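Local structure of Tat-secreted protein Rv2525c (4PMQ) at residues G44-L49 against S91-A96; S128-S131 against R137-V140; E116-Q121 against D148-D153; Y66-G69 against A74-L77. The protein probably hydrolyses peptidoglycan as a glycosidase, and in vitro cleaves p-nitrophenyl esters with a preference for the butyrate. All blocks are in the same frame, centred on the assembly; numbering follows the deposited sequence.

Contact 1: residues G44-L49 against S91-A96; sequences GKPIQL and SELHAA
At the surface of this TIM-barrel-like glycoside hydrolase domain, the loop leading into helix 49-57 meets the C-terminal turns of helix 79-96, with Pro46 lying against Leu93. A cis peptide bond precedes Pro46, and its ring edge meets both branches of the leucine: CB of Pro46 is 4.0 Å from CD1 of Leu93, while CG of Pro46 is 4.1 Å from CD2 of Leu93. Leu93 offers this fork because its CG stands anti to the carbonyl carbon (chi1 -68°). Further along, CB of Leu49 rests 3.8 Å from Ala96 O, a contact of methylene with carbonyl.

No direct hydrogen bond crosses the interface; two waters do the polar work. One donates to both carbonyls it touches, Ile47 O at 2.7 Å and Leu93 O at 2.8 Å, and so fastens the loop to the helix beside the apolar pair. The other sits between two helix ends. Gln48 is the N-cap residue of helix 49-57, and its OE1 receives a weak bond from this second water, which also accepts from Leu49 N at 2.9 Å and donates to Ala96 O at 3.1 Å.

Contact 2: residues S128-S131 against R137-V140; sequences SWES and RTGV
Thr138, the first residue of strand 138-142, is the centre of this contact, wedged against Trp129 and Glu130 of helix 115-133. The three residues join the helix to the second strand of a beta-alpha-beta unit that starts with strand 105-108. Both branches of the threonine are used. With chi1 at -62°, OG1 lies beside the backbone N and CG2 anti to it, and both branches reach Glu130, CG2 also meeting Trp129. CG2 of Thr138 rests 4.0 Å from CB of Trp129, while OG1 of Thr138 comes within 3.4 Å of Glu130 CA and 3.5 Å of Glu130 CG. The side chains of Glu130 and Thr138 cross at about a right angle. CB and CG of Glu130 do the touching, and the extended chain carries the carboxylate past the threonine, where OE2 is bonded to His135 ND1 and Gly156 N. Of its side chain Trp129 gives only CB here, and its backbone C comes within 3.6 Å of Thr138 OG1; the indole turns away, with NE1 bonded to Tyr125 OH.

Glu130 N lies 3.5 Å from Thr138 OG1, but at a poor angle for a bond. The threonine hydroxyl is instead paired with Gly134 O. Across the buried seam itself, then, cohesion is van der Waals, with Thr138 OG1, Trp129 NE1 and Glu130 OE2 all hydrogen-bonded elsewhere.

Contact 3: residues E116-Q121 against D148-D153; sequences EQYKNQ and DWAVND
The hydroxyl of Tyr118 donates to Asp153 OD2 over 2.7 Å, the only hydrogen bond between segments 116-121 and 148-153. It meets the oxygen on its anti side, 23° out of the carboxylate plane, and OD2 lies at the edge of the phenol ring, near its plane. The same hydroxyl is packed 3.3 Å from Ala150 CA, so the end of the tyrosine is set against the backbone of the second helix.

Tyr118 extends this far because its CG is anti to the backbone N (chi1 169°), which sends the ring across the gap. Over one face comes Trp149: its CB makes a CH-pi contact, 3.7 Å from the centroid of the Tyr118 ring. The indole continues back toward the root of the tyrosine, where Trp149 CE3 is 3.6 Å from both Tyr118 CB and Tyr118 CG. The two aromatic rings meet obliquely. Trp149 has a true edge-to-face partner in Tyr115, one turn earlier on the first helix.

The short helical segments run broadly in the same direction, 43° apart, with their axes 11.5 Å apart at closest approach. These helices lie on either side of strand 138-142 in sequence, and Ala150 packs onward against Phe159 of strand 158-161.

Contact 4: residues Y66-G69 against A74-L77; sequences YQYG and ADWL
Asp75 holds the backbone of Tyr68 and Gly69 in the loop that joins strand 61-66 to helix 79-96. Its CB bond points toward the 66-69 segment, and CG, set beside its own backbone N (chi1 -58°), brings the carboxylate in front of two successive amides: Asp75 CG is 3.6 Å from Tyr68 N. From there the group divides its work. OD2 of Asp75 takes the N-H of Tyr68 through its syn lone pair at 3.0 Å and almost straight (175°); the same oxygen lies at the edge of the Tyr66 ring, 3.6 Å from CE1. OD1 of Asp75 accepts from Gly69 N at 2.8 Å, also on the syn side but 31° out of the carboxylate plane, and Tyr68 CB packs 3.4 Å from that oxygen.

A water bridges the two segments, donating to Gly69 O at 2.7 Å and accepting from Asp75 N. Gly69 O also receives Gln67 NE2, which shares itself with Asp110 OD2, while Gln67 OE1 is hydrogen-bonded to a glycerol, probably from the crystallisation liquor.

Two near-linear bonds to one carboxylate fix its rotation and, reciprocally, the course of the chain at 68-69, beside bound glycerol and tartrate that may mark a pocket.

All four contacts lie in one TIM-barrel-like domain, spread along the chain from residue 44 to 153. Contact 4 falls between the two halves of contact 1, and contact 2 between those of contact 3. Contacts 2 and 3 share helix 115-133, with centres 14 Å apart, whereas contacts 1 and 3 stand 28 Å apart on opposite sides of the chain's centre. Contact 4 links to each of the others: Lys45 NZ probably bonds to Gln67 O, Tyr66 meets Trp129, and Gln121 NE2 probably bonds to Leu77 O. Contacts 1 and 2 touch through His94 and Arg137. Side-chain contacts and probable hydrogen bonds to backbone carbonyls thus run from loop 44-49 through contact 4 to helix 115-133.

Contact 1: residues G44-L49 against S91-A96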
loop_
_atom_site.group_PDB
_atom_site.type_symbol
_atom_site.label_atom_id
_atom_site.label_comp_id
_atom_site.label_asym_id
_atom_site.label_seq_id
_atom_site.Cartn_x
_atom_site.Cartn_y
_atom_site.Cartn_z
ATOM N N GLY A 44 -4.374 0.644 13.417
ATOM C CA GLY A 44 -3.228 0.900 12.546
ATOM C C GLY A 44 -3.535 1.876 11.425
ATOM O O GLY A 44 -2.672 2.129 10.580
ATOM N N LYS A 45 -4.762 2.429 11.388
ATOM C CA LYS A 45 -5.134 3.395 10.340
ATOM C C LYS A 45 -5.567 4.733 10.943
ATOM O O LYS A 45 -6.494 4.741 11.731
ATOM C CB LYS A 45 -6.317 2.859 9.507
ATOM C CG LYS A 45 -6.101 1.570 8.742
ATOM C CD LYS A 45 -7.269 1.371 7.751
ATOM C CE LYS A 45 -7.101 0.117 6.944
ATOM N NZ LYS A 45 -8.232 -0.016 5.977
ATOM N N PRO A 46 -5.019 5.879 10.544
ATOM C CA PRO A 46 -3.855 6.077 9.679
ATOM C C PRO A 46 -2.579 6.143 10.508
ATOM O O PRO A 46 -2.651 6.349 11.731
ATOM C CB PRO A 46 -4.139 7.457 9.063
ATOM C CG PRO A 46 -4.941 8.205 10.104
ATOM C CD PRO A 46 -5.500 7.170 11.089
ATOM N N ILE A 47 -1.427 6.007 9.866
ATOM C CA ILE A 47 -0.154 6.217 10.548
ATOM C C ILE A 47 -0.129 7.663 11.052
ATOM O O ILE A 47 -0.521 8.561 10.299
ATOM C CB ILE A 47 1.057 5.904 9.625
ATOM C CG1 ILE A 47 2.391 6.228 10.340
ATOM C CG2 ILE A 47 0.944 6.597 8.242
ATOM C CD1 ILE A 47 3.734 5.752 9.612
ATOM N N GLN A 48 0.315 7.883 12.316
ATOM C CA GLN A 48 0.427 9.225 12.876
ATOM C C GLN A 48 1.891 9.684 12.840
ATOM O O GLN A 48 2.821 8.847 12.804
ATOM C CB GLN A 48 -0.110 9.269 14.329
ATOM C CG GLN A 48 -1.546 8.753 14.526
ATOM C CD GLN A 48 -2.595 9.643 13.894
ATOM O OE1 GLN A 48 -2.508 10.880 13.909
ATOM N NE2 GLN A 48 -3.650 9.037 13.379
ATOM N N LEU A 49 2.107 11.018 12.930
ATOM C CA LEU A 49 3.468 11.551 12.928
ATOM C C LEU A 49 4.394 10.871 13.979
ATOM O O LEU A 49 5.541 10.529 13.651
ATOM C CB LEU A 49 3.420 13.058 13.168
ATOM C CG LEU A 49 4.786 13.789 13.198
ATOM C CD1 LEU A 49 5.469 13.746 11.842
ATOM C CD2 LEU A 49 4.602 15.251 13.636
ATOM N N SER A 91 -3.173 11.767 0.307
ATOM C CA SER A 91 -2.111 12.772 0.241
ATOM C C SER A 91 -2.050 13.582 1.553
ATOM O O SER A 91 -0.975 13.820 2.104
ATOM C CB SER A 91 -2.338 13.707 -0.944
ATOM O OG SER A 91 -1.221 14.569 -1.041
ATOM N N GLU A 92 -3.230 13.951 2.072
ATOM C CA GLU A 92 -3.367 14.749 3.290
ATOM C C GLU A 92 -2.818 13.964 4.503
ATOM O O GLU A 92 -2.053 14.528 5.306
ATOM C CB GLU A 92 -4.859 15.088 3.481
ATOM C CG GLU A 92 -5.133 16.081 4.593
ATOM C CD GLU A 92 -6.598 16.367 4.876
ATOM O OE1 GLU A 92 -7.478 15.671 4.312
ATOM O OE2 GLU A 92 -6.859 17.250 5.724
ATOM N N LEU A 93 -3.196 12.677 4.609
ATOM C CA LEU A 93 -2.769 11.843 5.732
ATOM C C LEU A 93 -1.286 11.525 5.637
ATOM O O LEU A 93 -0.620 11.461 6.670
ATOM C CB LEU A 93 -3.617 10.571 5.873
ATOM C CG LEU A 93 -5.075 10.868 6.293
ATOM C CD1 LEU A 93 -5.915 9.618 6.223
ATOM C CD2 LEU A 93 -5.143 11.496 7.735
ATOM N N HIS A 94 -0.776 11.317 4.409
ATOM C CA HIS A 94 0.655 11.061 4.217
ATOM C C HIS A 94 1.420 12.299 4.732
ATOM O O HIS A 94 2.329 12.153 5.547
ATOM C CB HIS A 94 0.910 10.804 2.719
ATOM C CG HIS A 94 2.345 10.680 2.339
ATOM N ND1 HIS A 94 2.988 9.455 2.349
ATOM C CD2 HIS A 94 3.188 11.615 1.835
ATOM C CE1 HIS A 94 4.212 9.681 1.903
ATOM N NE2 HIS A 94 4.380 10.973 1.580
ATOM N N ALA A 95 1.021 13.502 4.291
ATOM C CA ALA A 95 1.725 14.729 4.690
ATOM C C ALA A 95 1.628 14.969 6.207
ATOM O O ALA A 95 2.625 15.375 6.817
ATOM C CB ALA A 95 1.176 15.919 3.920
ATOM N N ALA A 96 0.470 14.621 6.822
ATOM C CA ALA A 96 0.222 14.849 8.256
ATOM C C ALA A 96 1.129 13.953 9.108
ATOM O O ALA A 96 1.476 14.335 10.221
ATOM C CB ALA A 96 -1.239 14.605 8.597
HETATM O O HOH W 1 -1.785 10.663 9.139
HETATM O O HOH W 2 -0.199 12.687 12.302
#

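Contact 2: residues S128-S131 against R137-V140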
loop_
_atom_site.group_PDB
_atom_site.type_symbol
_atom_site.label_atom_id
_atom_site.label_comp_id
_atom_site.label_asym_id
_atom_site.label_seq_id
_atom_site.Cartn_x
_atom_site.Cartn_y
_atom_site.Cartn_z
ATOM N N SER A 128 -7.164 9.052 -11.692
ATOM C CA SER A 128 -7.463 10.114 -10.706
ATOM C C SER A 128 -6.353 10.234 -9.685
ATOM O O SER A 128 -5.966 11.358 -9.335
ATOM C CB SER A 128 -8.785 9.854 -10.001
ATOM O OG SER A 128 -9.843 10.225 -10.859
ATOM N N TRP A 129 -5.801 9.081 -9.204
ATOM C CA TRP A 129 -4.661 9.140 -8.302
ATOM C C TRP A 129 -3.514 9.901 -8.982
ATOM O O TRP A 129 -2.924 10.783 -8.355
ATOM C CB TRP A 129 -4.219 7.736 -7.881
ATOM C CG TRP A 129 -4.943 7.258 -6.662
ATOM C CD1 TRP A 129 -6.155 6.634 -6.609
ATOM C CD2 TRP A 129 -4.500 7.400 -5.302
ATOM N NE1 TRP A 129 -6.482 6.341 -5.298
ATOM C CE2 TRP A 129 -5.503 6.832 -4.473
ATOM C CE3 TRP A 129 -3.365 7.967 -4.702
ATOM C CZ2 TRP A 129 -5.366 6.755 -3.079
ATOM C CZ3 TRP A 129 -3.232 7.898 -3.317
ATOM C CH2 TRP A 129 -4.216 7.284 -2.524
ATOM N N GLU A 130 -3.229 9.589 -10.279
ATOM C CA GLU A 130 -2.157 10.298 -11.005
ATOM C C GLU A 130 -2.450 11.801 -11.141
ATOM O O GLU A 130 -1.522 12.616 -11.127
ATOM C CB GLU A 130 -1.991 9.708 -12.389
ATOM C CG GLU A 130 -1.498 8.254 -12.316
ATOM C CD GLU A 130 -0.994 7.795 -13.675
ATOM O OE1 GLU A 130 -1.469 8.342 -14.692
ATOM O OE2 GLU A 130 -0.111 6.909 -13.727
ATOM N N SER A 131 -3.722 12.156 -11.279
ATOM C CA SER A 131 -4.101 13.549 -11.428
ATOM C C SER A 131 -3.994 14.301 -10.121
ATOM O O SER A 131 -3.965 15.528 -10.155
ATOM C CB SER A 131 -5.517 13.679 -11.972
ATOM O OG SER A 131 -5.777 15.052 -12.264
ATOM N N ARG A 137 4.221 9.480 -8.282
ATOM C CA ARG A 137 3.856 9.146 -6.905
ATOM C C ARG A 137 2.786 8.068 -6.813
ATOM O O ARG A 137 2.428 7.684 -5.712
ATOM C CB ARG A 137 3.319 10.394 -6.171
ATOM C CG ARG A 137 4.356 11.475 -5.928
ATOM C CD ARG A 137 3.775 12.490 -4.932
ATOM N NE ARG A 137 3.716 11.917 -3.578
ATOM C CZ ARG A 137 2.988 12.416 -2.580
ATOM N NH1 ARG A 137 2.185 13.451 -2.787
ATOM N NH2 ARG A 137 3.025 11.852 -1.378
ATOM N N THR A 138 2.262 7.593 -7.951
ATOM C CA THR A 138 1.165 6.647 -7.915
ATOM C C THR A 138 1.705 5.224 -7.822
ATOM O O THR A 138 2.308 4.721 -8.769
ATOM C CB THR A 138 0.236 6.877 -9.126
ATOM O OG1 THR A 138 -0.313 8.200 -9.014
ATOM C CG2 THR A 138 -0.941 5.881 -9.168
ATOM N N GLY A 139 1.407 4.576 -6.698
ATOM C CA GLY A 139 1.739 3.175 -6.495
ATOM C C GLY A 139 0.472 2.355 -6.631
ATOM O O GLY A 139 -0.646 2.857 -6.430
ATOM N N VAL A 140 0.636 1.065 -6.949
ATOM C CA VAL A 140 -0.513 0.183 -7.095
ATOM C C VAL A 140 -0.253 -1.122 -6.358
ATOM O O VAL A 140 0.713 -1.813 -6.694
ATOM C CB VAL A 140 -0.848 -0.106 -8.603
ATOM C CG1 VAL A 140 -2.167 -0.891 -8.733
ATOM C CG2 VAL A 140 -0.938 1.191 -9.418
#

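Contact 3: residues E116-Q121 against D148-D153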
loop_
_atom_site.group_PDB
_atom_site.type_symbol
_atom_site.label_atom_id
_atom_site.label_comp_id
_atom_site.label_asym_id
_atom_site.label_seq_id
_atom_site.Cartn_x
_atom_site.Cartn_y
_atom_site.Cartn_z
ATOM N N GLU A 116 -12.768 -6.341 -17.702
ATOM C CA GLU A 116 -13.862 -5.373 -17.777
ATOM C C GLU A 116 -13.827 -4.410 -16.575
ATOM O O GLU A 116 -14.016 -3.201 -16.758
ATOM C CB GLU A 116 -15.205 -6.136 -17.840
ATOM C CG GLU A 116 -16.443 -5.270 -17.857
ATOM C CD GLU A 116 -16.915 -4.855 -16.474
ATOM O OE1 GLU A 116 -16.837 -5.694 -15.547
ATOM O OE2 GLU A 116 -17.389 -3.705 -16.315
ATOM N N GLN A 117 -13.588 -4.936 -15.353
ATOM C CA GLN A 117 -13.539 -4.088 -14.144
ATOM C C GLN A 117 -12.334 -3.176 -14.204
ATOM O O GLN A 117 -12.432 -2.003 -13.879
ATOM C CB GLN A 117 -13.518 -4.955 -12.880
ATOM C CG GLN A 117 -14.894 -5.590 -12.650
ATOM C CD GLN A 117 -14.836 -6.627 -11.553
ATOM O OE1 GLN A 117 -13.846 -7.360 -11.396
ATOM N NE2 GLN A 117 -15.898 -6.694 -10.772
ATOM N N TYR A 118 -11.216 -3.702 -14.668
ATOM C CA TYR A 118 -9.979 -2.919 -14.787
ATOM C C TYR A 118 -10.186 -1.737 -15.749
ATOM O O TYR A 118 -9.970 -0.575 -15.370
ATOM C CB TYR A 118 -8.847 -3.835 -15.274
ATOM C CG TYR A 118 -7.621 -3.024 -15.671
ATOM C CD1 TYR A 118 -6.779 -2.469 -14.703
ATOM C CD2 TYR A 118 -7.322 -2.784 -17.013
ATOM C CE1 TYR A 118 -5.689 -1.665 -15.064
ATOM C CE2 TYR A 118 -6.246 -1.981 -17.380
ATOM C CZ TYR A 118 -5.445 -1.404 -16.400
ATOM O OH TYR A 118 -4.363 -0.640 -16.771
ATOM N N LYS A 119 -10.613 -2.028 -16.987
ATOM C CA LYS A 119 -10.780 -0.977 -17.997
ATOM C C LYS A 119 -11.874 0.029 -17.635
ATOM O O LYS A 119 -11.716 1.236 -17.881
ATOM C CB LYS A 119 -11.075 -1.596 -19.368
ATOM C CG LYS A 119 -11.062 -0.605 -20.526
ATOM C CD LYS A 119 -9.627 -0.171 -20.930
ATOM C CE LYS A 119 -9.582 1.176 -21.629
ATOM N NZ LYS A 119 -10.496 1.244 -22.804
ATOM N N ASN A 120 -12.989 -0.455 -17.101
ATOM C CA ASN A 120 -14.111 0.446 -16.841
ATOM C C ASN A 120 -14.032 1.207 -15.524
ATOM O O ASN A 120 -14.622 2.298 -15.429
ATOM C CB ASN A 120 -15.417 -0.330 -16.890
ATOM C CG ASN A 120 -15.765 -0.873 -18.267
ATOM O OD1 ASN A 120 -15.361 -0.312 -19.293
ATOM N ND2 ASN A 120 -16.653 -1.899 -18.309
ATOM N N GLN A 121 -13.391 0.626 -14.503
ATOM C CA GLN A 121 -13.377 1.258 -13.172
ATOM C C GLN A 121 -11.957 1.548 -12.650
ATOM O O GLN A 121 -11.676 2.659 -12.177
ATOM C CB GLN A 121 -14.121 0.352 -12.176
ATOM C CG GLN A 121 -15.640 0.229 -12.521
ATOM C CD GLN A 121 -16.370 -0.857 -11.752
ATOM O OE1 GLN A 121 -16.327 -2.038 -12.118
ATOM N NE2 GLN A 121 -17.132 -0.474 -10.711
ATOM N N ASP A 148 0.301 -6.169 -14.550
ATOM C CA ASP A 148 0.702 -6.197 -15.961
ATOM C C ASP A 148 -0.175 -5.279 -16.819
ATOM O O ASP A 148 0.329 -4.563 -17.699
ATOM C CB ASP A 148 0.695 -7.613 -16.540
ATOM C CG ASP A 148 1.704 -7.641 -17.660
ATOM O OD1 ASP A 148 2.912 -7.758 -17.358
ATOM O OD2 ASP A 148 1.299 -7.459 -18.837
ATOM N N TRP A 149 -1.483 -5.281 -16.550
ATOM C CA TRP A 149 -2.365 -4.407 -17.328
ATOM C C TRP A 149 -1.979 -2.945 -17.138
ATOM O O TRP A 149 -1.903 -2.195 -18.126
ATOM C CB TRP A 149 -3.824 -4.593 -16.917
ATOM C CG TRP A 149 -4.456 -5.900 -17.280
ATOM C CD1 TRP A 149 -4.301 -6.598 -18.441
ATOM C CD2 TRP A 149 -5.531 -6.547 -16.565
ATOM N NE1 TRP A 149 -5.161 -7.685 -18.460
ATOM C CE2 TRP A 149 -5.933 -7.663 -17.329
ATOM C CE3 TRP A 149 -6.196 -6.278 -15.357
ATOM C CZ2 TRP A 149 -6.947 -8.536 -16.903
ATOM C CZ3 TRP A 149 -7.205 -7.141 -14.942
ATOM C CH2 TRP A 149 -7.517 -8.293 -15.676
ATOM N N ALA A 150 -1.704 -2.551 -15.867
ATOM C CA ALA A 150 -1.324 -1.165 -15.503
ATOM C C ALA A 150 0.028 -0.788 -16.151
ATOM O O ALA A 150 0.149 0.287 -16.742
ATOM C CB ALA A 150 -1.262 -1.027 -14.001
ATOM N N VAL A 151 1.020 -1.684 -16.067
ATOM C CA VAL A 151 2.326 -1.433 -16.689
ATOM C C VAL A 151 2.149 -1.227 -18.200
ATOM O O VAL A 151 2.693 -0.272 -18.774
ATOM C CB VAL A 151 3.330 -2.571 -16.403
ATOM C CG1 VAL A 151 4.588 -2.434 -17.272
ATOM C CG2 VAL A 151 3.691 -2.602 -14.930
ATOM N N ASN A 152 1.385 -2.124 -18.833
ATOM C CA ASN A 152 1.137 -2.078 -20.273
ATOM C C ASN A 152 0.420 -0.759 -20.684
ATOM O O ASN A 152 0.608 -0.274 -21.808
ATOM C CB ASN A 152 0.317 -3.296 -20.680
ATOM C CG ASN A 152 0.283 -3.513 -22.166
ATOM O OD1 ASN A 152 1.297 -3.422 -22.841
ATOM N ND2 ASN A 152 -0.887 -3.788 -22.710
ATOM N N ASP A 153 -0.415 -0.193 -19.784
ATOM C CA ASP A 153 -1.122 1.078 -20.020
ATOM C C ASP A 153 -0.341 2.317 -19.568
ATOM O O ASP A 153 -0.839 3.439 -19.731
ATOM C CB ASP A 153 -2.475 1.082 -19.335
ATOM C CG ASP A 153 -3.483 0.191 -20.050
ATOM O OD1 ASP A 153 -3.304 -0.050 -21.273
ATOM O OD2 ASP A 153 -4.493 -0.190 -19.414
#

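Contact 4: residues Y66-G69 against A74-L77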
loop_
_atom_site.group_PDB
_atom_site.type_symbol
_atom_site.label_atom_id
_atom_site.label_comp_id
_atom_site.label_asym_id
_atom_site.label_seq_id
_atom_site.Cartn_x
_atom_site.Cartn_y
_atom_site.Cartn_z
ATOM N N TYR A 66 -2.665 2.999 0.681
ATOM C CA TYR A 66 -4.004 3.513 0.930
ATOM C C TYR A 66 -5.034 2.446 0.719
ATOM O O TYR A 66 -5.095 1.889 -0.373
ATOM C CB TYR A 66 -4.300 4.690 -0.027
ATOM C CG TYR A 66 -5.618 5.370 0.267
ATOM C CD1 TYR A 66 -6.824 4.837 -0.202
ATOM C CD2 TYR A 66 -5.667 6.534 1.030
ATOM C CE1 TYR A 66 -8.048 5.427 0.113
ATOM C CE2 TYR A 66 -6.889 7.130 1.366
ATOM C CZ TYR A 66 -8.073 6.568 0.907
ATOM O OH TYR A 66 -9.273 7.166 1.187
ATOM N N GLN A 67 -5.896 2.232 1.701
ATOM C CA GLN A 67 -7.069 1.364 1.544
ATOM C C GLN A 67 -8.102 1.821 2.528
ATOM O O GLN A 67 -7.872 1.742 3.735
ATOM C CB GLN A 67 -6.770 -0.126 1.731
ATOM C CG GLN A 67 -8.020 -0.961 1.374
ATOM C CD GLN A 67 -7.859 -2.446 1.377
ATOM O OE1 GLN A 67 -6.754 -2.986 1.365
ATOM N NE2 GLN A 67 -8.988 -3.140 1.322
ATOM N N TYR A 68 -9.226 2.293 2.016
ATOM C CA TYR A 68 -10.297 2.741 2.892
ATOM C C TYR A 68 -11.391 1.670 2.948
ATOM O O TYR A 68 -11.646 1.128 4.018
ATOM C CB TYR A 68 -10.858 4.106 2.454
ATOM C CG TYR A 68 -12.065 4.532 3.271
ATOM C CD1 TYR A 68 -11.915 5.069 4.550
ATOM C CD2 TYR A 68 -13.354 4.424 2.756
ATOM C CE1 TYR A 68 -13.030 5.456 5.311
ATOM C CE2 TYR A 68 -14.472 4.798 3.508
ATOM C CZ TYR A 68 -14.305 5.345 4.769
ATOM O OH TYR A 68 -15.432 5.721 5.481
ATOM N N GLY A 69 -12.052 1.411 1.810
ATOM C CA GLY A 69 -13.110 0.413 1.716
ATOM C C GLY A 69 -12.607 -0.980 1.381
ATOM O O GLY A 69 -11.396 -1.210 1.262
ATOM N N ALA A 74 -15.094 -1.475 -2.086
ATOM C CA ALA A 74 -13.718 -1.287 -2.571
ATOM C C ALA A 74 -13.572 0.107 -3.159
ATOM O O ALA A 74 -14.506 0.596 -3.819
ATOM C CB ALA A 74 -13.363 -2.346 -3.613
ATOM N N ASP A 75 -12.429 0.768 -2.880
ATOM C CA ASP A 75 -12.222 2.149 -3.285
ATOM C C ASP A 75 -12.366 2.375 -4.779
ATOM O O ASP A 75 -12.871 3.429 -5.184
ATOM C CB ASP A 75 -10.836 2.651 -2.842
ATOM C CG ASP A 75 -10.610 2.548 -1.345
ATOM O OD1 ASP A 75 -11.575 2.770 -0.585
ATOM O OD2 ASP A 75 -9.461 2.294 -0.944
ATOM N N TRP A 76 -11.897 1.411 -5.600
ATOM C CA TRP A 76 -11.868 1.614 -7.058
ATOM C C TRP A 76 -13.246 1.462 -7.752
ATOM O O TRP A 76 -13.359 1.805 -8.925
ATOM C CB TRP A 76 -10.868 0.612 -7.666
ATOM C CG TRP A 76 -11.169 -0.812 -7.315
ATOM C CD1 TRP A 76 -10.689 -1.529 -6.251
ATOM C CD2 TRP A 76 -11.998 -1.701 -8.063
ATOM N NE1 TRP A 76 -11.163 -2.824 -6.309
ATOM C CE2 TRP A 76 -11.963 -2.955 -7.416
ATOM C CE3 TRP A 76 -12.758 -1.564 -9.237
ATOM C CZ2 TRP A 76 -12.626 -4.072 -7.931
ATOM C CZ3 TRP A 76 -13.397 -2.676 -9.747
ATOM C CH2 TRP A 76 -13.358 -3.900 -9.075
ATOM N N LEU A 77 -14.284 1.000 -7.041
ATOM C CA LEU A 77 -15.582 0.815 -7.696
ATOM C C LEU A 77 -16.130 2.104 -8.308
ATOM O O LEU A 77 -16.721 2.041 -9.389
ATOM C CB LEU A 77 -16.616 0.207 -6.741
ATOM C CG LEU A 77 -16.312 -1.231 -6.290
ATOM C CD1 LEU A 77 -17.318 -1.671 -5.228
ATOM C CD2 LEU A 77 -16.355 -2.210 -7.485
HETATM O O HOH W 3 -10.340 -0.485 -1.161
#